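Local coordinates for plasmid pRiA4b Orf3-like domain-containing protein (PDB 2I1S) that is of unknown function but belongs to the plasmid pRiA4b ORF-3-like family and folds around a mixed beta sheet with helices packed beside it, at residues 40-45 with 101-106; 13-16 with 21-24; 154-157 with 163-166; 148-153 with 174-179. All coordinates share one frame; numbering follows the deposited sequence.

The four contacts illustrate how one chain builds a sheet-centred core and a helical outlier. Contact 1, a helix laid on the sheet, and contact 2, the hairpin within that sheet, have centres 10 Å apart and touch: Val-44 and Ile-41 pack on Leu-13, and Val-44 O meets Arg-24 NE in a probable hydrogen bond. Contacts 3 and 4 share helix 146-157, their centres 9 Å apart, with Leu-154 touching both Phe-176 and Pro-178. The two groups meet where Ile-22 of contact 2 packs on Tyr-150 of contact 4, although contacts 1 and 3 lie 27 Å apart between centres. No active site or ligand is known here to which they could be related.

Contact 1 of 4, residues 40-45 with 101-106; sequences AIQAVM and ALYTYD
Tyr-103 is the first residue of 101-106 to reach helix 34-44, and Ile-41 meets it over a ring face. The terminal methyl CD1 of Ile-41 sits 3.7 Å from the centroid of the Tyr-103 ring, 15° off the ring normal, a CH-pi contact, while the other branch, CG2, packs 3.4 Å from Tyr-103 CE2. The tyrosine reaches this place because its CG stands anti to the backbone N (chi1 174°), which sends the ring from the strand to the helix. At the far end of the ring, Tyr-103 OH accepts a hydrogen bond from Gln-42 NE2 at 2.8 Å. The bond is bent, with 140° at the hydrogen, and the hydroxyl is tilted somewhat from the amide plane. His-38 ND1 holds the same hydroxyl, so two groups from the helix grip one phenolic oxygen. This is the packing of an alpha helix on one face of a mixed beta sheet: strand 100-105 runs between 53-58 and 111-122, and the alternation of its side chains turns both tyrosines to the helix. Two residues further on, Tyr-105 receives the amide of Gln-42 over its ring. Gln-42 NE2 is 3.6 Å from Tyr-105 CD1 and lies over the centre of the ring, though the amide and ring planes are steeply inclined. The glutamine chain bends at chi2 to bring one nitrogen to both tyrosines, and its OE1 accepts from the backbone N of Asp-49. Tyr-105 OH, beyond the amide, is hydrogen-bonded to Glu-142 and to the backbone N of Tyr-50.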
# COMPACT_ATOMS: atom_id res chain seq x y z
N ALA A 40 2.63 6.53 3.45
CA ALA A 40 1.23 6.74 3.06
C ALA A 40 0.56 5.37 2.85
O ALA A 40 -0.57 5.12 3.31
CB ALA A 40 1.13 7.64 1.81
N ILE A 41 1.27 4.49 2.16
CA ILE A 41 0.95 3.06 2.14
C ILE A 41 0.71 2.44 3.54
O ILE A 41 -0.32 1.77 3.75
CB ILE A 41 2.00 2.22 1.29
CG1 ILE A 41 2.10 2.76 -0.14
CG2 ILE A 41 1.59 0.72 1.26
CD1 ILE A 41 3.27 2.10 -0.97
N GLN A 42 1.64 2.65 4.47
CA GLN A 42 1.45 2.10 5.82
C GLN A 42 0.15 2.59 6.44
O GLN A 42 -0.54 1.84 7.16
CB GLN A 42 2.63 2.45 6.77
CG GLN A 42 3.96 1.77 6.47
CD GLN A 42 3.90 0.28 6.63
OE1 GLN A 42 3.69 -0.23 7.71
NE2 GLN A 42 4.12 -0.45 5.54
N ALA A 43 -0.16 3.86 6.18
CA ALA A 43 -1.32 4.56 6.72
C ALA A 43 -2.63 4.02 6.17
O ALA A 43 -3.52 3.68 6.95
CB ALA A 43 -1.21 6.06 6.45
N VAL A 44 -2.72 3.88 4.84
CA VAL A 44 -3.97 3.42 4.19
C VAL A 44 -4.28 1.96 4.45
O VAL A 44 -5.47 1.58 4.47
CB VAL A 44 -4.09 3.75 2.63
CG1 VAL A 44 -4.06 5.19 2.41
CG2 VAL A 44 -3.01 3.03 1.80
N MET A 45 -3.22 1.19 4.69
CA MET A 45 -3.31 -0.25 5.02
C MET A 45 -3.37 -0.55 6.49
O MET A 45 -3.44 -1.72 6.89
CB MET A 45 -2.13 -1.00 4.40
CG MET A 45 -2.18 -1.06 2.84
SD MET A 45 -3.75 -1.43 2.01
CE MET A 45 -3.22 -1.05 0.36
N ALA A 101 4.59 0.96 -9.95
CA ALA A 101 5.66 0.47 -9.07
C ALA A 101 5.17 -0.76 -8.37
O ALA A 101 3.97 -0.96 -8.22
CB ALA A 101 6.00 1.51 -8.02
N LEU A 102 6.10 -1.60 -7.93
CA LEU A 102 5.78 -2.65 -6.97
C LEU A 102 6.39 -2.36 -5.57
O LEU A 102 7.60 -2.14 -5.44
CB LEU A 102 6.21 -4.01 -7.48
CG LEU A 102 5.82 -5.18 -6.56
CD1 LEU A 102 4.30 -5.47 -6.54
CD2 LEU A 102 6.65 -6.43 -6.97
N TYR A 103 5.55 -2.39 -4.55
CA TYR A 103 5.96 -2.21 -3.16
C TYR A 103 5.83 -3.53 -2.42
O TYR A 103 4.74 -4.09 -2.36
CB TYR A 103 5.06 -1.16 -2.50
CG TYR A 103 5.22 -0.92 -1.01
CD1 TYR A 103 6.23 -0.09 -0.52
CD2 TYR A 103 4.32 -1.45 -0.10
CE1 TYR A 103 6.35 0.18 0.86
CE2 TYR A 103 4.43 -1.18 1.29
CZ TYR A 103 5.44 -0.36 1.76
OH TYR A 103 5.52 -0.05 3.14
N THR A 104 6.92 -4.00 -1.84
CA THR A 104 6.91 -5.16 -0.97
C THR A 104 7.15 -4.71 0.50
O THR A 104 8.04 -3.91 0.80
CB THR A 104 7.98 -6.21 -1.42
OG1 THR A 104 7.76 -6.55 -2.80
CG2 THR A 104 7.95 -7.50 -0.56
N TYR A 105 6.31 -5.22 1.40
CA TYR A 105 6.41 -4.95 2.81
C TYR A 105 6.31 -6.31 3.53
O TYR A 105 5.40 -7.10 3.25
CB TYR A 105 5.30 -4.00 3.25
CG TYR A 105 5.15 -3.88 4.75
CD1 TYR A 105 6.20 -3.36 5.54
CD2 TYR A 105 3.99 -4.33 5.41
CE1 TYR A 105 6.10 -3.25 6.94
CE2 TYR A 105 3.86 -4.23 6.80
CZ TYR A 105 4.95 -3.70 7.57
OH TYR A 105 4.88 -3.57 8.97
N ASP A 106 7.24 -6.57 4.46
CA ASP A 106 7.32 -7.83 5.21
C ASP A 106 7.91 -8.89 4.31
O ASP A 106 7.20 -9.47 3.49
CB ASP A 106 5.94 -8.29 5.77
CG ASP A 106 6.07 -9.38 6.86
OD1 ASP A 106 5.19 -9.47 7.73
OD2 ASP A 106 7.06 -10.14 6.87

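Contact 2 of 4, residues 13-16 with 21-24; sequences LSIK and QIWR
The carboxamide of Gln-21 lies with one face against Ser-14, whose CB approaches its NE2 to 3.5 Å; CG anti to the backbone N (chi1 -176°) and an extended chain carry it there, and OE1 is hydrogen-bonded to Lys-12 NZ. The indole of Trp-23, on the same side of the sheet as Ser-14, engages Lys-12 and Arg-25 in cation-pi contacts. The guanidinium of Arg-24, on the other side, pairs likewise with Phe-181, while in its plane NH2 donates to the carbonyl oxygen of Trp-23, though the donor stands well above the carbonyl plane. Bonds from NE to Val-44 O and from NH2 to Arg-137 O fix the rotation of the group.

Between the backbones, Leu-13 and Arg-24 form an antiparallel hydrogen-bonded pair: Leu-13 N donates to Arg-24 O at 3.0 Å, and Arg-24 N returns the bond to Leu-13 O over an equal length. Ser-14 and Trp-23 follow as a non-hydrogen-bonded pair, where Trp-23 CA comes within 3.1 Å of Leu-13 O in a CA-H...O contact. Next, Ile-15 N donates to Ile-22 O at 3.0 Å, and on the face shared with Leu-13 the CD1 methyl of Ile-15 meets Ile-22 CG2 at 3.8 Å. At the mouth of the turn, a water joins the Ser-14 hydroxyl, Ile-15 O, to which it donates at 2.8 Å, and Gln-21 NE2.

Leu-13 continues this face towards Ile-41 and Val-44 of helix 34-44. The arrangement is a beta hairpin, strands 7-15 and 22-29, within the mixed sheet between 111-122 and 131-136.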
# COMPACT_ATOMS: atom_id res chain seq x y z
N LEU A 13 -3.61 1.98 -5.11
CA LEU A 13 -2.80 1.00 -4.37
C LEU A 13 -3.62 -0.26 -4.20
O LEU A 13 -4.72 -0.20 -3.62
CB LEU A 13 -2.45 1.50 -2.98
CG LEU A 13 -1.96 2.95 -2.84
CD1 LEU A 13 -1.64 3.24 -1.39
CD2 LEU A 13 -0.78 3.26 -3.74
N SER A 14 -3.12 -1.39 -4.72
CA SER A 14 -3.84 -2.65 -4.59
C SER A 14 -2.97 -3.74 -4.01
O SER A 14 -1.83 -3.95 -4.43
CB SER A 14 -4.48 -3.09 -5.93
OG SER A 14 -3.61 -3.84 -6.77
N ILE A 15 -3.51 -4.44 -3.01
CA ILE A 15 -2.86 -5.63 -2.50
C ILE A 15 -2.98 -6.71 -3.59
O ILE A 15 -4.09 -7.08 -4.02
CB ILE A 15 -3.48 -6.11 -1.15
CG1 ILE A 15 -3.17 -5.14 -0.05
CG2 ILE A 15 -2.90 -7.47 -0.73
CD1 ILE A 15 -3.85 -5.49 1.23
N LYS A 16 -1.83 -7.20 -4.05
CA LYS A 16 -1.79 -8.36 -4.97
C LYS A 16 -2.14 -9.70 -4.35
O LYS A 16 -1.78 -9.99 -3.21
CB LYS A 16 -0.39 -8.54 -5.50
CG LYS A 16 0.02 -7.51 -6.51
CD LYS A 16 1.41 -7.86 -6.98
CE LYS A 16 1.43 -9.28 -7.52
NZ LYS A 16 2.49 -9.36 -8.58
N GLN A 21 -10.55 -7.71 -4.79
CA GLN A 21 -9.44 -6.78 -4.60
C GLN A 21 -9.54 -5.84 -3.38
O GLN A 21 -10.56 -5.25 -3.10
CB GLN A 21 -9.22 -6.01 -5.90
CG GLN A 21 -8.06 -5.08 -5.87
CD GLN A 21 -7.89 -4.36 -7.17
OE1 GLN A 21 -8.69 -3.51 -7.54
NE2 GLN A 21 -6.84 -4.71 -7.89
N ILE A 22 -8.46 -5.76 -2.61
CA ILE A 22 -8.35 -4.80 -1.52
C ILE A 22 -7.57 -3.62 -2.12
O ILE A 22 -6.46 -3.83 -2.63
CB ILE A 22 -7.58 -5.38 -0.31
CG1 ILE A 22 -8.19 -6.70 0.24
CG2 ILE A 22 -7.41 -4.34 0.78
CD1 ILE A 22 -7.27 -7.42 1.23
N TRP A 23 -8.15 -2.42 -2.11
CA TRP A 23 -7.49 -1.24 -2.71
C TRP A 23 -7.86 0.03 -2.00
O TRP A 23 -8.86 0.08 -1.28
CB TRP A 23 -7.78 -1.10 -4.22
CG TRP A 23 -9.27 -0.88 -4.55
CD1 TRP A 23 -10.19 -1.86 -4.79
CD2 TRP A 23 -9.99 0.36 -4.58
NE1 TRP A 23 -11.41 -1.32 -5.01
CE2 TRP A 23 -11.34 0.04 -4.87
CE3 TRP A 23 -9.64 1.71 -4.37
CZ2 TRP A 23 -12.35 1.03 -4.98
CZ3 TRP A 23 -10.64 2.69 -4.49
CH2 TRP A 23 -11.99 2.34 -4.83
N ARG A 24 -7.02 1.05 -2.22
CA ARG A 24 -7.20 2.44 -1.74
C ARG A 24 -6.81 3.41 -2.83
O ARG A 24 -5.90 3.14 -3.64
CB ARG A 24 -6.31 2.73 -0.53
CG ARG A 24 -6.21 1.61 0.43
CD ARG A 24 -7.46 1.57 1.22
NE ARG A 24 -7.41 0.72 2.42
CZ ARG A 24 -8.10 -0.39 2.55
NH1 ARG A 24 -8.10 -1.01 3.69
NH2 ARG A 24 -8.80 -0.88 1.54
O HOH W 1 -4.80 -6.50 -6.71
O HOH W 2 -6.37 -7.69 -3.17

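Contact 3 of 4, residues 154-157 with 163-166; sequences LEVL and EEYE
Val-156 and Tyr-165 meet branch to backbone, while the Tyr-165 ring turns its edge to the helix that carries the valine. Val-156 CG1, anti to the backbone N (chi1 164°), points at the start of helix 165-172 and lies 3.5 Å from Tyr-165 CA. The other branch, CG2, packs on the aliphatic part of Glu-164, 3.9 Å from its CG, the two side chains crossing at about a right angle. Glu-164 occupies the N-cap position of the second helix, and its backbone O is hydrogen-bonded to Thr-168 OG1.

An alanine in place of Val-156 would probably leave Tyr-165 CA and the Glu-164 methylene without their packing partners and open a gap between the two helices.

The tyrosine ring runs across Leu-157, whose CD2 touches Tyr-165 CE1 at 4.0 Å, and Leu-157 also reaches Val-169 and Leu-172 of the second helix. Two carbonyl oxygens lie in the plane of the ring at one edge: Val-156 O is 3.5 Å from Tyr-165 CD1, and Leu-157 O is 3.4 Å from Tyr-165 CE1. In this way successive helices, joined by a short loop, are fastened by methyl groups and an aromatic rim. Because the ring turns its C-H rim, not its electron-rich face, to the carbonyl oxygens of Val-156 and Leu-157, the electrostatics are likely to be weakly favourable even without a conventional hydrogen bond.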
# COMPACT_ATOMS: atom_id res chain seq x y z
N LEU A 154 -10.07 -16.29 6.20
CA LEU A 154 -11.38 -15.88 5.67
C LEU A 154 -12.27 -17.04 5.29
O LEU A 154 -13.48 -16.93 5.41
CB LEU A 154 -11.26 -14.91 4.48
CG LEU A 154 -10.56 -13.56 4.74
CD1 LEU A 154 -10.71 -12.69 3.53
CD2 LEU A 154 -11.12 -12.88 5.99
N GLU A 155 -11.66 -18.13 4.82
CA GLU A 155 -12.38 -19.37 4.47
C GLU A 155 -12.96 -20.02 5.72
O GLU A 155 -14.15 -20.37 5.75
CB GLU A 155 -11.47 -20.35 3.70
CG GLU A 155 -11.25 -20.00 2.24
CD GLU A 155 -12.56 -20.02 1.42
OE1 GLU A 155 -13.13 -21.11 1.19
OE2 GLU A 155 -13.00 -18.93 1.00
N VAL A 156 -12.11 -20.19 6.73
CA VAL A 156 -12.54 -20.55 8.09
C VAL A 156 -13.73 -19.70 8.58
O VAL A 156 -14.69 -20.25 9.12
CB VAL A 156 -11.38 -20.43 9.13
CG1 VAL A 156 -11.91 -20.42 10.55
CG2 VAL A 156 -10.36 -21.56 8.95
N LEU A 157 -13.68 -18.39 8.37
CA LEU A 157 -14.72 -17.50 8.90
C LEU A 157 -16.13 -17.81 8.39
O LEU A 157 -17.13 -17.57 9.09
CB LEU A 157 -14.33 -16.02 8.71
CG LEU A 157 -13.40 -15.42 9.78
CD1 LEU A 157 -13.16 -13.91 9.59
CD2 LEU A 157 -13.90 -15.73 11.22
N GLU A 163 -13.27 -26.43 12.73
CA GLU A 163 -12.52 -26.88 13.90
C GLU A 163 -11.68 -25.73 14.46
O GLU A 163 -11.43 -25.66 15.66
CB GLU A 163 -11.62 -28.07 13.56
CG GLU A 163 -12.16 -29.02 12.47
CD GLU A 163 -11.92 -28.53 11.03
OE1 GLU A 163 -12.90 -28.39 10.26
OE2 GLU A 163 -10.74 -28.29 10.67
N GLU A 164 -11.25 -24.84 13.58
CA GLU A 164 -10.44 -23.73 14.02
C GLU A 164 -11.13 -22.37 13.85
O GLU A 164 -10.48 -21.32 13.87
CB GLU A 164 -9.05 -23.79 13.38
CG GLU A 164 -9.04 -23.71 11.89
CD GLU A 164 -7.71 -24.15 11.30
OE1 GLU A 164 -7.15 -23.40 10.46
OE2 GLU A 164 -7.24 -25.25 11.69
N TYR A 165 -12.46 -22.40 13.77
CA TYR A 165 -13.23 -21.18 13.69
C TYR A 165 -12.97 -20.26 14.87
O TYR A 165 -12.68 -19.08 14.67
CB TYR A 165 -14.73 -21.48 13.52
CG TYR A 165 -15.59 -20.25 13.53
CD1 TYR A 165 -15.81 -19.52 12.37
CD2 TYR A 165 -16.18 -19.80 14.72
CE1 TYR A 165 -16.61 -18.38 12.37
CE2 TYR A 165 -16.97 -18.66 14.74
CZ TYR A 165 -17.19 -17.96 13.56
OH TYR A 165 -17.97 -16.83 13.56
N GLU A 166 -13.05 -20.79 16.09
CA GLU A 166 -12.91 -20.01 17.32
C GLU A 166 -11.50 -19.43 17.51
O GLU A 166 -11.34 -18.33 18.04
CB GLU A 166 -13.33 -20.83 18.55
CG GLU A 166 -14.80 -21.35 18.49

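Contact 4 of 4, residues 148-153 with 174-179; sequences WGYEEM and DDFDPE
Tyr-150 OH donates to a water at 2.6 Å, and that water donates onward to Pro-178 O at 2.8 Å, so helix 146-157 is tied to the 174-179 loop through one solvent molecule. Apolar neighbours from the loop gather round the same oxygen: Phe-176 CZ lies 3.2 Å from Tyr-150 OH, and Pro-178 CB stands a little farther off. The two aromatic side chains come from opposite directions and meet rim to rim. Tyr-150 OH lies in the plane of the phenylalanine ring at its edge, and Phe-176 CZ lies in the plane of the tyrosine ring, yet the two planes stand nearly at right angles, and neither ring offers the other a face. Tyr-150 CE1 adds a contact of 3.9 Å to Phe-176 CZ. Both rings are brought together by first torsions that put CG anti to the backbone N, chi1 being -176° in Tyr-150. The tyrosine also packs on Val-140, Pro-141 and Ser-144.

A phenylalanine in place of Tyr-150 would probably leave the bridging water without its donor and break the link to the Pro-178 carbonyl.

The loop has its own local fastening. Asp-177 OD1 accepts from Glu-179 N at 3.0 Å, the donor standing above the carboxylate plane, and Pro-178 sits between the two. Beyond it Glu-179 forms a salt bridge with Arg-137, and the backbone of Pro-178 bonds to Ala-138. What results is an Asx turn at 177-179, in a loop that follows helix 165-172 and whose Phe-176 and Pro-178 pack against Tyr-150 of helix 146-157.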
# COMPACT_ATOMS: atom_id res chain seq x y z
N TRP A 148 -1.88 -16.23 1.23
CA TRP A 148 -2.36 -17.57 1.55
C TRP A 148 -2.89 -17.67 2.98
O TRP A 148 -4.01 -18.13 3.16
CB TRP A 148 -1.32 -18.65 1.21
CG TRP A 148 -1.32 -18.87 -0.31
CD1 TRP A 148 -0.22 -18.92 -1.14
CD2 TRP A 148 -2.47 -18.96 -1.16
NE1 TRP A 148 -0.63 -19.08 -2.45
CE2 TRP A 148 -2.00 -19.11 -2.49
N GLY A 149 -2.11 -17.22 3.96
CA GLY A 149 -2.56 -17.21 5.35
C GLY A 149 -3.85 -16.44 5.60
O GLY A 149 -4.74 -16.91 6.29
N TYR A 150 -3.94 -15.23 5.05
CA TYR A 150 -5.14 -14.41 5.19
C TYR A 150 -6.38 -15.05 4.52
O TYR A 150 -7.44 -15.14 5.14
CB TYR A 150 -4.88 -12.98 4.69
CG TYR A 150 -6.06 -12.04 4.89
CD1 TYR A 150 -6.53 -11.75 6.18
CD2 TYR A 150 -6.73 -11.47 3.80
CE1 TYR A 150 -7.60 -10.91 6.39
CE2 TYR A 150 -7.82 -10.59 3.99
CZ TYR A 150 -8.24 -10.33 5.29
OH TYR A 150 -9.29 -9.51 5.53
N GLU A 151 -6.27 -15.51 3.28
CA GLU A 151 -7.41 -16.17 2.65
C GLU A 151 -7.86 -17.43 3.41
O GLU A 151 -9.06 -17.68 3.51
CB GLU A 151 -7.15 -16.46 1.17
CG GLU A 151 -7.20 -15.22 0.28
CD GLU A 151 -8.61 -14.81 -0.23
OE1 GLU A 151 -9.62 -15.03 0.50
OE2 GLU A 151 -8.70 -14.27 -1.37
N GLU A 152 -6.93 -18.22 3.94
CA GLU A 152 -7.29 -19.38 4.76
C GLU A 152 -8.14 -18.99 5.98
O GLU A 152 -9.17 -19.59 6.23
CB GLU A 152 -6.06 -20.15 5.25
CG GLU A 152 -5.33 -20.95 4.18
CD GLU A 152 -3.99 -21.51 4.70
OE1 GLU A 152 -3.73 -21.40 5.94
OE2 GLU A 152 -3.19 -22.05 3.87
N MET A 153 -7.70 -17.99 6.75
CA MET A 153 -8.53 -17.41 7.81
C MET A 153 -9.95 -17.00 7.33
O MET A 153 -10.92 -17.35 7.97
CB MET A 153 -7.82 -16.22 8.43
CG MET A 153 -6.69 -16.65 9.40
SD MET A 153 -5.93 -15.39 10.43
CE MET A 153 -5.52 -14.14 9.29
N ASP A 174 -12.91 -10.05 17.66
CA ASP A 174 -14.37 -10.11 17.61
C ASP A 174 -14.97 -9.26 16.51
O ASP A 174 -15.85 -9.71 15.80
CB ASP A 174 -14.99 -9.63 18.94
CG ASP A 174 -15.37 -10.77 19.83
OD1 ASP A 174 -15.47 -11.91 19.32
OD2 ASP A 174 -15.57 -10.52 21.05
N ASP A 175 -14.48 -8.03 16.44
CA ASP A 175 -15.06 -6.97 15.61
C ASP A 175 -14.56 -6.98 14.17
O ASP A 175 -14.99 -6.16 13.37
CB ASP A 175 -14.82 -5.60 16.26
CG ASP A 175 -13.38 -5.44 16.84
OD1 ASP A 175 -12.88 -4.28 16.90
OD2 ASP A 175 -12.77 -6.46 17.27
N PHE A 176 -13.67 -7.90 13.84
CA PHE A 176 -13.09 -7.89 12.51
C PHE A 176 -14.16 -8.15 11.44
O PHE A 176 -14.98 -9.06 11.57
CB PHE A 176 -11.91 -8.87 12.40
CG PHE A 176 -11.23 -8.86 11.06
CD1 PHE A 176 -10.27 -7.88 10.76
CD2 PHE A 176 -11.59 -9.80 10.07
CE1 PHE A 176 -9.66 -7.84 9.50
CE2 PHE A 176 -10.98 -9.78 8.82
CZ PHE A 176 -10.00 -8.79 8.54
N ASP A 177 -14.15 -7.31 10.41
CA ASP A 177 -15.08 -7.38 9.26
C ASP A 177 -14.21 -7.25 7.99
O ASP A 177 -13.64 -6.18 7.75
CB ASP A 177 -16.13 -6.26 9.36
CG ASP A 177 -17.08 -6.20 8.17
OD1 ASP A 177 -16.96 -6.97 7.19
OD2 ASP A 177 -17.95 -5.32 8.20
N PRO A 178 -14.00 -8.36 7.25
CA PRO A 178 -13.17 -8.31 6.04
C PRO A 178 -13.59 -7.27 4.99
O PRO A 178 -12.73 -6.86 4.20
CB PRO A 178 -13.25 -9.74 5.46
CG PRO A 178 -14.38 -10.41 6.20
CD PRO A 178 -14.48 -9.73 7.54
N GLU A 179 -14.85 -6.81 5.02
CA GLU A 179 -15.37 -5.85 4.03
C GLU A 179 -15.46 -4.41 4.52
O GLU A 179 -15.93 -3.53 3.78
CB GLU A 179 -16.78 -6.26 3.49
CG GLU A 179 -16.89 -7.72 3.03
CD GLU A 179 -15.70 -8.14 2.18
OE1 GLU A 179 -15.24 -7.33 1.32
OE2 GLU A 179 -15.23 -9.28 2.37
O HOH W 3 -10.17 -7.98 3.67